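Cleavage stimulation factor 77 (Encephalitozoon cuniculi, PDB 2UY1) probably binds mRNA as a nuclear, repeat-built helical protein of the Suppressor of forked family, related to the CstF-77 subunit of the cleavage stimulation factor. Local coordinates at residues F361-L364 against L365-D369; R374-F377 against K378-E381; D388-I391 against E392-M396; G398-E401 against L402-E405; Q409-D412 against A413-A416. All blocks are in the same frame, centred on the assembly; numbering follows the deposited sequence.

Contact 1. Residues F361-L364 against L365-D369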
loop_
_atom_site.group_PDB
_atom_site.type_symbol
_atom_site.label_atom_id
_atom_site.label_comp_id
_atom_site.label_asym_id
_atom_site.label_seq_id
_atom_site.Cartn_x
_atom_site.Cartn_y
_atom_site.Cartn_z
ATOM N N PHE B 361 -0.830 14.191 -12.110
ATOM C CA PHE B 361 -0.588 15.003 -10.943
ATOM C C PHE B 361 0.643 14.570 -10.200
ATOM O O PHE B 361 1.442 15.406 -9.812
ATOM C CB PHE B 361 -1.809 15.092 -10.029
ATOM C CG PHE B 361 -1.497 15.750 -8.696
ATOM C CD1 PHE B 361 -1.186 17.138 -8.642
ATOM C CD2 PHE B 361 -1.443 14.984 -7.529
ATOM C CE1 PHE B 361 -0.814 17.783 -7.416
ATOM C CE2 PHE B 361 -1.095 15.622 -6.280
ATOM C CZ PHE B 361 -0.800 17.051 -6.271
ATOM N N LEU B 362 0.825 13.281 -10.013
ATOM C CA LEU B 362 1.897 12.781 -9.123
ATOM C C LEU B 362 3.245 12.873 -9.807
ATOM O O LEU B 362 4.293 13.039 -9.174
ATOM C CB LEU B 362 1.652 11.345 -8.674
ATOM C CG LEU B 362 0.455 11.087 -7.731
ATOM C CD1 LEU B 362 0.306 9.602 -7.543
ATOM C CD2 LEU B 362 0.528 11.806 -6.324
ATOM N N PHE B 363 3.202 12.751 -11.135
ATOM C CA PHE B 363 4.366 13.013 -11.967
ATOM C C PHE B 363 4.746 14.481 -11.799
ATOM O O PHE B 363 5.892 14.820 -11.651
ATOM C CB PHE B 363 4.044 12.789 -13.455
ATOM C CG PHE B 363 5.113 13.324 -14.380
ATOM C CD1 PHE B 363 6.329 12.629 -14.553
ATOM C CD2 PHE B 363 4.910 14.482 -15.103
ATOM C CE1 PHE B 363 7.332 13.138 -15.419
ATOM C CE2 PHE B 363 5.916 15.012 -15.950
ATOM C CZ PHE B 363 7.132 14.342 -16.100
ATOM N N LEU B 364 3.812 15.406 -11.916
ATOM C CA LEU B 364 4.285 16.819 -11.792
ATOM C C LEU B 364 4.846 17.110 -10.361
ATOM O O LEU B 364 5.793 17.866 -10.149
ATOM C CB LEU B 364 3.123 17.774 -12.114
ATOM C CG LEU B 364 2.656 17.793 -13.582
ATOM C CD1 LEU B 364 1.428 18.696 -13.715
ATOM C CD2 LEU B 364 3.782 18.299 -14.524
ATOM N N LEU B 365 4.209 16.576 -9.352
ATOM C CA LEU B 365 4.664 16.875 -7.996
ATOM C C LEU B 365 6.048 16.196 -7.753
ATOM O O LEU B 365 6.972 16.816 -7.179
ATOM C CB LEU B 365 3.586 16.398 -7.010
ATOM C CG LEU B 365 3.600 16.875 -5.570
ATOM C CD1 LEU B 365 3.146 18.283 -5.549
ATOM C CD2 LEU B 365 2.697 15.882 -4.771
ATOM N N ARG B 366 6.232 14.983 -8.269
ATOM C CA ARG B 366 7.489 14.253 -7.988
ATOM C C ARG B 366 8.732 14.788 -8.652
ATOM O O ARG B 366 9.814 14.733 -8.081
ATOM C CB ARG B 366 7.405 12.762 -8.245
ATOM C CG ARG B 366 7.676 12.319 -9.643
ATOM C CD ARG B 366 7.884 10.760 -9.714
ATOM N NE ARG B 366 6.697 10.041 -9.207
ATOM C CZ ARG B 366 5.697 9.581 -9.974
ATOM N NH1 ARG B 366 5.759 9.747 -11.313
ATOM N NH2 ARG B 366 4.645 8.937 -9.396
ATOM N N ILE B 367 8.596 15.288 -9.862
ATOM C CA ILE B 367 9.751 15.928 -10.536
ATOM C C ILE B 367 10.025 17.366 -10.079
ATOM O O ILE B 367 11.082 17.968 -10.443
ATOM C CB ILE B 367 9.575 15.929 -12.027
ATOM C CG1 ILE B 367 8.359 16.796 -12.410
ATOM C CG2 ILE B 367 9.477 14.451 -12.531
ATOM C CD1 ILE B 367 8.494 17.519 -13.778
ATOM N N GLY B 368 9.089 17.936 -9.347
ATOM C CA GLY B 368 9.348 19.199 -8.691
ATOM C C GLY B 368 8.748 20.384 -9.432
ATOM O O GLY B 368 9.100 21.537 -9.166
ATOM N N ASP B 369 7.814 20.105 -10.333
ATOM C CA ASP B 369 7.149 21.146 -11.131
ATOM C C ASP B 369 5.901 21.600 -10.366
ATOM O O ASP B 369 4.755 21.287 -10.760
ATOM C CB ASP B 369 6.810 20.589 -12.510
ATOM C CG ASP B 369 6.420 21.637 -13.486
ATOM O OD1 ASP B 369 7.043 22.713 -13.509
ATOM O OD2 ASP B 369 5.531 21.371 -14.303
#
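The guanidinium of R366 lays one face on the backbone of the preceding turn, with L362 O 3.8 Å above its plane and over its centre and F363 N offset toward the rim on that same face. R366 NH1 also comes near the plane of the F363 ring at its edge. With CG set between the backbone N and the carbonyl carbon (chi1 86°) and a further bend at chi3 (59°), the arginine folds back over these atoms. The F363 ring meets I367 obliquely, CE1 lying 3.8 Å from CG2, while the F361 ring reaches L365 through CZ, 4.0 Å from CD2, the two side chains running alongside each other. These pairs stand on the last turns of helix 354-367, which closes in a Schellman motif: G368 takes up a positive phi of 101°, L364 O receives D369 N at 3.0 Å, and G368 N reaches back weakly to L365 O. The chain then turns straight into the next helix, with D369 at its N-cap position. D369 OD2 lies 3.5 Å from L364 CD2, but its hydrogen bond goes to N372. Outside the segment F361 meets F377, and F363 packs edge-to-face on Y330; the carbonyls of R366 and I367 accept from aromatic side chains of another protein chain.

Contact 2. Residues R374-F377 against K378-E381; sequences RALF and KRLE
Apolar contact centres on L376 and L380, whose side chains meet at an angle with L376 CG 3.6 Å from L380 CD1. L376 carries CG anti to its own N (chi1 177°), which swings the branched end back toward the C-terminal end of helix 370-379. There CD1 also lies over one face of the R379 guanidinium, 3.3 Å from NH1; the arginine reaches this place by a bend at chi3 (28°). The aliphatic part of K378 runs along the preceding turn, its CG 3.4 Å from R374 O. Among the backbone bonds, K378 N to R374 O is well formed at 3.1 Å, whereas those that follow are weak. R379 N approaches both A375 O and L376 O, and L380 N both L376 O and F377 O, as the helix unwinds and L380 leaves helical geometry. In the polar group, the guanidinium of R374 forms a salt bridge with E394, and K382 NZ bonds to F377 O and L380 O at the fraying end while making a cation-pi contact with the F377 ring. Helix 354-367 receives L376 on F360 and L364; helix 384-397 lies against F377 through M390 and an edge-to-face contact with W387, and helix 400-415 sets L402 against R374.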
loop_
_atom_site.group_PDB
_atom_site.type_symbol
_atom_site.label_atom_id
_atom_site.label_comp_id
_atom_site.label_asym_id
_atom_site.label_seq_id
_atom_site.Cartn_x
_atom_site.Cartn_y
_atom_site.Cartn_z
ATOM N N ARG B 374 0.102 22.327 -8.889
ATOM C CA ARG B 374 -0.952 22.955 -8.090
ATOM C C ARG B 374 -2.149 23.412 -8.928
ATOM O O ARG B 374 -3.299 23.174 -8.545
ATOM C CB ARG B 374 -0.424 24.138 -7.288
ATOM C CG ARG B 374 0.466 23.794 -6.125
ATOM C CD ARG B 374 1.070 25.121 -5.651
ATOM N NE ARG B 374 1.897 25.021 -4.447
ATOM C CZ ARG B 374 1.469 24.642 -3.248
ATOM N NH1 ARG B 374 0.213 24.268 -3.052
ATOM N NH2 ARG B 374 2.308 24.621 -2.225
ATOM N N ALA B 375 -1.863 24.027 -10.069
ATOM C CA ALA B 375 -2.908 24.393 -11.047
ATOM C C ALA B 375 -3.697 23.211 -11.584
ATOM O O ALA B 375 -4.914 23.319 -11.809
ATOM C CB ALA B 375 -2.289 25.161 -12.206
ATOM N N LEU B 376 -3.012 22.090 -11.830
ATOM C CA LEU B 376 -3.702 20.893 -12.310
ATOM C C LEU B 376 -4.647 20.311 -11.216
ATOM O O LEU B 376 -5.833 19.996 -11.506
ATOM C CB LEU B 376 -2.713 19.845 -12.848
ATOM C CG LEU B 376 -3.321 18.524 -13.320
ATOM C CD1 LEU B 376 -4.148 18.723 -14.670
ATOM C CD2 LEU B 376 -2.273 17.396 -13.420
ATOM N N PHE B 377 -4.114 20.145 -9.997
ATOM C CA PHE B 377 -4.884 19.694 -8.831
ATOM C C PHE B 377 -6.189 20.483 -8.658
ATOM O O PHE B 377 -7.221 19.863 -8.411
ATOM C CB PHE B 377 -4.012 19.815 -7.582
ATOM C CG PHE B 377 -4.589 19.185 -6.330
ATOM C CD1 PHE B 377 -4.460 17.806 -6.074
ATOM C CD2 PHE B 377 -5.213 19.995 -5.360
ATOM C CE1 PHE B 377 -4.984 17.239 -4.875
ATOM C CE2 PHE B 377 -5.701 19.452 -4.177
ATOM C CZ PHE B 377 -5.581 18.069 -3.930
ATOM N N LYS B 378 -6.134 21.827 -8.795
ATOM C CA LYS B 378 -7.301 22.734 -8.706
ATOM C C LYS B 378 -8.412 22.451 -9.719
ATOM O O LYS B 378 -9.568 22.457 -9.349
ATOM C CB LYS B 378 -6.902 24.208 -8.756
ATOM C CG LYS B 378 -6.180 24.715 -7.510
ATOM C CD LYS B 378 -5.491 26.044 -7.797
ATOM C CE LYS B 378 -4.769 26.593 -6.603
ATOM N NZ LYS B 378 -3.530 27.378 -7.106
ATOM N N ARG B 379 -8.035 22.094 -10.937
ATOM C CA ARG B 379 -8.933 21.713 -12.043
ATOM C C ARG B 379 -9.484 20.279 -12.075
ATOM O O ARG B 379 -10.441 20.001 -12.834
ATOM C CB ARG B 379 -8.149 21.777 -13.335
ATOM C CG ARG B 379 -7.490 23.069 -13.653
ATOM C CD ARG B 379 -6.651 22.803 -14.903
ATOM N NE ARG B 379 -7.284 21.741 -15.626
ATOM C CZ ARG B 379 -6.712 20.880 -16.476
ATOM N NH1 ARG B 379 -5.429 20.930 -16.745
ATOM N NH2 ARG B 379 -7.481 19.963 -17.074
ATOM N N LEU B 380 -8.829 19.350 -11.389
ATOM C CA LEU B 380 -9.218 17.950 -11.516
ATOM C C LEU B 380 -10.030 17.427 -10.331
ATOM O O LEU B 380 -10.000 18.023 -9.242
ATOM C CB LEU B 380 -7.979 17.053 -11.645
ATOM C CG LEU B 380 -6.943 17.104 -12.762
ATOM C CD1 LEU B 380 -5.822 16.193 -12.300
ATOM C CD2 LEU B 380 -7.513 16.680 -14.132
ATOM N N GLU B 381 -10.730 16.300 -10.572
ATOM C CA GLU B 381 -11.277 15.459 -9.549
ATOM C C GLU B 381 -10.130 14.579 -9.040
ATOM O O GLU B 381 -9.160 14.388 -9.754
ATOM C CB GLU B 381 -12.368 14.580 -10.135
ATOM C CG GLU B 381 -13.265 15.317 -11.089
ATOM C CD GLU B 381 -14.508 14.546 -11.387
ATOM O OE1 GLU B 381 -15.523 14.783 -10.696
ATOM O OE2 GLU B 381 -14.477 13.697 -12.288
#

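Contact 3. Residues D388-I391 against E392-M396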
loop_
_atom_site.group_PDB
_atom_site.type_symbol
_atom_site.label_atom_id
_atom_site.label_comp_id
_atom_site.label_asym_id
_atom_site.label_seq_id
_atom_site.Cartn_x
_atom_site.Cartn_y
_atom_site.Cartn_z
ATOM N N ASP B 388 -3.996 12.979 -0.452
ATOM C CA ASP B 388 -2.924 12.727 0.515
ATOM C C ASP B 388 -1.501 13.134 0.080
ATOM O O ASP B 388 -0.703 13.607 0.935
ATOM C CB ASP B 388 -2.871 11.293 0.925
ATOM C CG ASP B 388 -4.152 10.831 1.571
ATOM O OD1 ASP B 388 -4.960 11.680 1.971
ATOM O OD2 ASP B 388 -4.312 9.617 1.722
ATOM N N SER B 389 -1.162 12.983 -1.196
ATOM C CA SER B 389 0.159 13.492 -1.704
ATOM C C SER B 389 0.252 14.988 -1.656
ATOM O O SER B 389 1.286 15.544 -1.210
ATOM C CB SER B 389 0.431 12.979 -3.132
ATOM O OG SER B 389 0.249 11.563 -3.135
ATOM N N MET B 390 -0.819 15.670 -2.053
ATOM C CA MET B 390 -0.845 17.134 -2.006
ATOM C C MET B 390 -0.833 17.664 -0.562
ATOM O O MET B 390 -0.175 18.636 -0.258
ATOM C CB MET B 390 -2.059 17.672 -2.825
ATOM C CG MET B 390 -2.166 19.176 -2.989
ATOM S SD MET B 390 -0.841 19.811 -4.094
ATOM C CE MET B 390 0.405 20.136 -2.939
ATOM N N ILE B 391 -1.586 17.043 0.337
ATOM C CA ILE B 391 -1.576 17.426 1.774
ATOM C C ILE B 391 -0.179 17.218 2.372
ATOM O O ILE B 391 0.298 18.044 3.172
ATOM C CB ILE B 391 -2.693 16.598 2.598
ATOM C CG1 ILE B 391 -4.110 17.143 2.267
ATOM C CG2 ILE B 391 -2.386 16.621 4.176
ATOM C CD1 ILE B 391 -5.326 16.144 2.531
ATOM N N GLU B 392 0.467 16.110 2.052
ATOM C CA GLU B 392 1.805 15.819 2.603
ATOM C C GLU B 392 2.862 16.792 2.055
ATOM O O GLU B 392 3.680 17.360 2.812
ATOM C CB GLU B 392 2.260 14.384 2.298
ATOM C CG GLU B 392 3.768 14.008 2.771
ATOM C CD GLU B 392 3.937 13.768 4.287
ATOM O OE1 GLU B 392 3.047 14.139 5.094
ATOM O OE2 GLU B 392 4.972 13.199 4.715
ATOM N N TYR B 393 2.817 16.999 0.752
ATOM C CA TYR B 393 3.645 18.110 0.113
ATOM C C TYR B 393 3.514 19.535 0.723
ATOM O O TYR B 393 4.515 20.182 1.043
ATOM C CB TYR B 393 3.323 18.156 -1.367
ATOM C CG TYR B 393 4.264 19.060 -2.170
ATOM C CD1 TYR B 393 5.415 18.540 -2.748
ATOM C CD2 TYR B 393 4.004 20.400 -2.316
ATOM C CE1 TYR B 393 6.251 19.340 -3.534
ATOM C CE2 TYR B 393 4.853 21.231 -3.087
ATOM C CZ TYR B 393 5.949 20.685 -3.674
ATOM O OH TYR B 393 6.802 21.463 -4.410
ATOM N N GLU B 394 2.304 20.067 0.762
ATOM C CA GLU B 394 1.980 21.312 1.540
ATOM C C GLU B 394 2.499 21.400 2.979
ATOM O O GLU B 394 3.149 22.413 3.364
ATOM C CB GLU B 394 0.445 21.541 1.508
ATOM C CG GLU B 394 0.016 22.975 1.852
ATOM C CD GLU B 394 0.714 23.978 0.949
ATOM O OE1 GLU B 394 0.878 23.659 -0.214
ATOM O OE2 GLU B 394 1.073 25.071 1.397
ATOM N N PHE B 395 2.224 20.360 3.809
ATOM C CA PHE B 395 2.852 20.251 5.102
ATOM C C PHE B 395 4.396 20.322 5.110
ATOM O O PHE B 395 5.000 20.933 5.991
ATOM C CB PHE B 395 2.371 18.988 5.844
ATOM C CG PHE B 395 2.692 18.984 7.340
ATOM C CD1 PHE B 395 1.791 19.494 8.260
ATOM C CD2 PHE B 395 3.902 18.466 7.823
ATOM C CE1 PHE B 395 2.062 19.448 9.637
ATOM C CE2 PHE B 395 4.174 18.437 9.169
ATOM C CZ PHE B 395 3.285 18.936 10.102
ATOM N N MET B 396 5.039 19.639 4.183
ATOM C CA MET B 396 6.511 19.630 4.160
ATOM C C MET B 396 7.138 20.959 3.677
ATOM O O MET B 396 8.008 21.550 4.351
ATOM C CB MET B 396 7.029 18.414 3.376
ATOM C CG MET B 396 6.838 17.115 4.171
ATOM S SD MET B 396 7.367 15.675 3.274
ATOM C CE MET B 396 9.164 15.898 3.121
#
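Across D388-M396 the backbone is regular alpha-helix: the amides of E392, Y393, E394 and F395 donate to the carbonyls of D388, S389, M390 and I391 in four successive i to i+4 bonds, the one from Y393 N to S389 O measuring 2.9 Å. The side-chain contact is carried by M390 and Y393. M390 bends at chi2 and chi3 (70° and -90°), turning its methyl along the helix until CE lies 3.7 Å from Y393 CD2 and 3.9 Å from Y393 CB; the approach to the ring is oblique. Y393 CB itself lies against S389 O at 3.3 Å, and E392 CB against D388 O at 3.4 Å. D388 and E394 reach other helices, D388 OD1 pairing with K410, whereas S389 OG bonds to R385 O one turn back in its own helix. Another protein chain packs on E392, Y393, F395 and M396. E394 is buried, and both its carboxylate oxygens are satisfied, OE1 by R374 and OE2 by S399 N. Such partners would probably favour the charged form, and they join this helix to 370-379 by a salt bridge and to the start of 400-415 by a hydrogen bond.

Contact 4. Residues G398-E401 against L402-E405; sequences GSME and LFRE
An N-terminal cap begins helix 400-415: S399 occupies the N-cap position, and its OG accepts L402 N at 3.2 Å in a nearly straight bond (167°). With chi1 at 66°, OG stands between the backbone N and the carbonyl carbon of the serine, from which it reaches forward to the amide of L402. OG also lies 3.6 Å from L402 CB. S399 O takes F403 N at 3.0 Å, so the same residue serves the opening of the helix through both side chain and backbone. Within the same first turn M400 and F403, three residues apart, form a Met-aromatic contact. The methionine is bent at chi2 and chi3, and its sulfur comes 4.5 Å from the ring centroid, 41° off the normal; SD is 3.7 Å from F403 CD2, with CE alongside. F403 also meets F395 edge-to-face, and an aromatic side chain of another protein chain in the same way. A salt bridge from R404 NH2 to an acidic side chain of that chain is doubtful, since the arginine has two conformers. The cap satisfies the amide of L402 at the helix start, and the thioether and ring form an apolar patch against which side chains of the other protein chain pack.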
loop_
_atom_site.group_PDB
_atom_site.type_symbol
_atom_site.label_atom_id
_atom_site.label_comp_id
_atom_site.label_asym_id
_atom_site.label_seq_id
_atom_site.Cartn_x
_atom_site.Cartn_y
_atom_site.Cartn_z
ATOM N N GLY B 398 5.155 23.790 2.182
ATOM C CA GLY B 398 4.181 24.787 1.912
ATOM C C GLY B 398 3.934 25.638 3.144
ATOM O O GLY B 398 4.846 25.949 3.809
ATOM N N SER B 399 2.674 25.971 3.416
ATOM C CA SER B 399 2.224 26.646 4.642
ATOM C C SER B 399 1.208 25.808 5.442
ATOM O O SER B 399 0.506 24.977 4.915
ATOM C CB SER B 399 1.671 28.064 4.371
ATOM O OG SER B 399 0.480 28.069 3.621
ATOM N N MET B 400 1.157 26.074 6.746
ATOM C CA MET B 400 0.148 25.499 7.563
ATOM C C MET B 400 -1.211 26.009 7.213
ATOM O O MET B 400 -2.156 25.241 7.240
ATOM C CB MET B 400 0.495 25.667 9.031
ATOM C CG MET B 400 1.642 24.740 9.394
ATOM S SD MET B 400 1.123 22.983 9.215
ATOM C CE MET B 400 -0.028 22.965 10.640
ATOM N N GLU B 401 -1.314 27.284 6.831
ATOM C CA GLU B 401 -2.611 27.858 6.426
ATOM C C GLU B 401 -3.206 27.105 5.243
ATOM O O GLU B 401 -4.360 26.633 5.286
ATOM C CB GLU B 401 -2.499 29.359 6.084
ATOM C CG GLU B 401 -2.736 30.248 7.239
ATOM C CD GLU B 401 -2.953 31.697 6.805
ATOM O OE1 GLU B 401 -3.005 32.022 5.572
ATOM O OE2 GLU B 401 -3.132 32.512 7.731
ATOM N N LEU B 402 -2.428 26.951 4.187
ATOM C CA LEU B 402 -2.938 26.165 3.069
ATOM C C LEU B 402 -3.173 24.664 3.395
ATOM O O LEU B 402 -4.166 24.069 2.935
ATOM C CB LEU B 402 -2.070 26.328 1.811
ATOM C CG LEU B 402 -2.535 25.610 0.497
ATOM C CD1 LEU B 402 -4.041 25.900 0.010
ATOM C CD2 LEU B 402 -1.619 26.003 -0.660
ATOM N N PHE B 403 -2.230 24.050 4.121
ATOM C CA PHE B 403 -2.343 22.668 4.627
ATOM C C PHE B 403 -3.719 22.494 5.296
ATOM O O PHE B 403 -4.437 21.537 5.000
ATOM C CB PHE B 403 -1.158 22.369 5.586
ATOM C CG PHE B 403 -1.332 21.132 6.442
ATOM C CD1 PHE B 403 -1.069 19.841 5.939
ATOM C CD2 PHE B 403 -1.850 21.251 7.763
ATOM C CE1 PHE B 403 -1.289 18.686 6.761
ATOM C CE2 PHE B 403 -2.036 20.157 8.533
ATOM C CZ PHE B 403 -1.724 18.876 8.053
ATOM N N ARG B 404 -4.120 23.446 6.144
ATOM C CA ARG B 404 -5.374 23.347 6.916
ATOM C C ARG B 404 -6.576 23.394 5.994
ATOM O O ARG B 404 -7.560 22.646 6.176
ATOM C CB ARG B 404 -5.484 24.441 7.978
ATOM C CG ARG B 404 -4.765 24.176 9.274
ATOM C CD ARG B 404 -5.098 25.228 10.372
ATOM N NE ARG B 404 -4.633 24.740 11.674
ATOM C CZ ARG B 404 -5.357 23.948 12.442
ATOM N NH1 ARG B 404 -6.568 23.623 12.037
ATOM N NH2 ARG B 404 -4.898 23.532 13.600
ATOM N N GLU B 405 -6.498 24.240 4.956
ATOM C CA GLU B 405 -7.533 24.352 3.908
ATOM C C GLU B 405 -7.650 23.073 3.062
ATOM O O GLU B 405 -8.741 22.578 2.830
ATOM C CB GLU B 405 -7.289 25.548 2.997
ATOM C CG GLU B 405 -7.769 26.934 3.571
ATOM C CD GLU B 405 -7.203 28.153 2.811
ATOM O OE1 GLU B 405 -6.506 28.009 1.783
ATOM O OE2 GLU B 405 -7.426 29.264 3.263
#

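Contact 5. Residues Q409-D412 against A413-A416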
loop_
_atom_site.group_PDB
_atom_site.type_symbol
_atom_site.label_atom_id
_atom_site.label_comp_id
_atom_site.label_asym_id
_atom_site.label_seq_id
_atom_site.Cartn_x
_atom_site.Cartn_y
_atom_site.Cartn_z
ATOM N N GLN B 409 -10.849 20.734 2.874
ATOM C CA GLN B 409 -11.298 20.281 1.525
ATOM C C GLN B 409 -11.386 18.764 1.290
ATOM O O GLN B 409 -12.339 18.304 0.710
ATOM C CB GLN B 409 -10.461 20.927 0.406
ATOM C CG GLN B 409 -10.803 22.404 0.045
ATOM C CD GLN B 409 -9.607 23.087 -0.686
ATOM O OE1 GLN B 409 -9.030 22.495 -1.563
ATOM N NE2 GLN B 409 -9.244 24.316 -0.294
ATOM N N LYS B 410 -10.374 17.996 1.699
ATOM C CA LYS B 410 -10.481 16.553 1.671
ATOM C C LYS B 410 -11.679 16.038 2.532
ATOM O O LYS B 410 -12.384 15.155 2.094
ATOM C CB LYS B 410 -9.130 15.865 2.097
ATOM C CG LYS B 410 -9.032 14.473 1.599
ATOM C CD LYS B 410 -8.106 13.548 2.367
ATOM C CE LYS B 410 -8.366 12.129 1.770
ATOM N NZ LYS B 410 -7.662 11.080 2.516
ATOM N N MET B 411 -11.861 16.532 3.770
ATOM C CA MET B 411 -13.001 16.061 4.628
ATOM C C MET B 411 -14.359 16.381 4.036
ATOM O O MET B 411 -15.295 15.539 4.154
ATOM C CB MET B 411 -12.923 16.590 6.072
ATOM C CG MET B 411 -11.604 16.298 6.792
ATOM S SD MET B 411 -11.285 14.521 6.918
ATOM C CE MET B 411 -10.172 14.243 5.542
ATOM N N ASP B 412 -14.473 17.565 3.412
ATOM C CA ASP B 412 -15.633 17.965 2.611
ATOM C C ASP B 412 -15.934 17.013 1.450
ATOM O O ASP B 412 -17.102 16.687 1.205
ATOM C CB ASP B 412 -15.484 19.385 2.053
ATOM C CG ASP B 412 -15.510 20.443 3.163
ATOM O OD1 ASP B 412 -15.990 20.099 4.268
ATOM O OD2 ASP B 412 -14.987 21.576 2.951
ATOM N N ALA B 413 -14.898 16.610 0.735
ATOM C CA ALA B 413 -15.015 15.727 -0.408
ATOM C C ALA B 413 -15.451 14.311 -0.020
ATOM O O ALA B 413 -16.214 13.708 -0.759
ATOM C CB ALA B 413 -13.673 15.697 -1.199
ATOM N N ILE B 414 -14.869 13.745 1.057
ATOM C CA ILE B 414 -15.315 12.450 1.610
ATOM C C ILE B 414 -16.842 12.556 1.929
ATOM O O ILE B 414 -17.660 11.697 1.508
ATOM C CB ILE B 414 -14.531 12.070 2.890
ATOM C CG1 ILE B 414 -13.022 11.878 2.612
ATOM C CG2 ILE B 414 -15.150 10.860 3.606
ATOM C CD1 ILE B 414 -12.201 11.746 3.875
ATOM N N LYS B 415 -17.203 13.623 2.634
ATOM C CA LYS B 415 -18.598 13.868 3.047
ATOM C C LYS B 415 -19.561 13.930 1.848
ATOM O O LYS B 415 -20.629 13.296 1.881
ATOM C CB LYS B 415 -18.691 15.135 3.895
ATOM C CG LYS B 415 -19.989 15.330 4.646
ATOM C CD LYS B 415 -20.034 16.689 5.353
ATOM C CE LYS B 415 -21.467 17.214 5.439
ATOM N NZ LYS B 415 -22.275 16.392 6.466
ATOM N N ALA B 416 -19.168 14.655 0.799
ATOM C CA ALA B 416 -19.958 14.791 -0.449
ATOM C C ALA B 416 -19.897 13.554 -1.350
ATOM O O ALA B 416 -20.490 13.543 -2.427
ATOM C CB ALA B 416 -19.531 16.041 -1.257
#
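D412, I414 and A413 bury most surface here, largely against the backbone of their own helix. I414 is the one with a true side-chain partner: CD1 touches M411 CE at 3.6 Å, the two side chains lying alongside and pointing the same way. M411 gets there through bends at chi2 and chi3 (-60° and 98°), which bring its methyl round to the isoleucine. I414 CG1 also rests 3.4 Å from K410 O, the carbonyl that receives I414 N at 3.0 Å. A413 CB settles near two carbonyls of the preceding turn, 3.5 Å from Q409 O and 3.6 Å from K410 O. D412 contributes its backbone: its carbonyl takes A416 N at 2.9 Å, the last link of an unbroken i to i+4 ladder that includes A413 N to Q409 O and K415 N to M411 O. These are the closing turns of helix 400-415, which A416 follows as non-helical chain. K410 lies back against helix 384-397, packing on S384, W387 and I391, and its NZ, besides D388, bonds to a polar side chain of another protein chain. An acidic side chain of that chain pairs with K415, while I419, in the following loop, touches K410, A413 and I414.

The five contacts follow one another along the chain, on four successive helices: contact 1 at the end of helix 354-367, contact 2 on 370-379, contact 3 on 384-397, and contacts 4 and 5 on 400-415. Contact 3 touches all the others; its centre lies about 12 Å from that of contact 1, 14 Å from contact 2, 9 Å from contact 4 and 16 Å from contact 5. Contacts 1 and 4, centred about 19 Å apart, do not touch. Such packing of antiparallel neighbours is consistent with the HAT (TPR-related) helical repeats of this family. The four helices form one packed group toward one end of the elongated chain, where another protein chain reaches contacts 1, 3, 4 and 5.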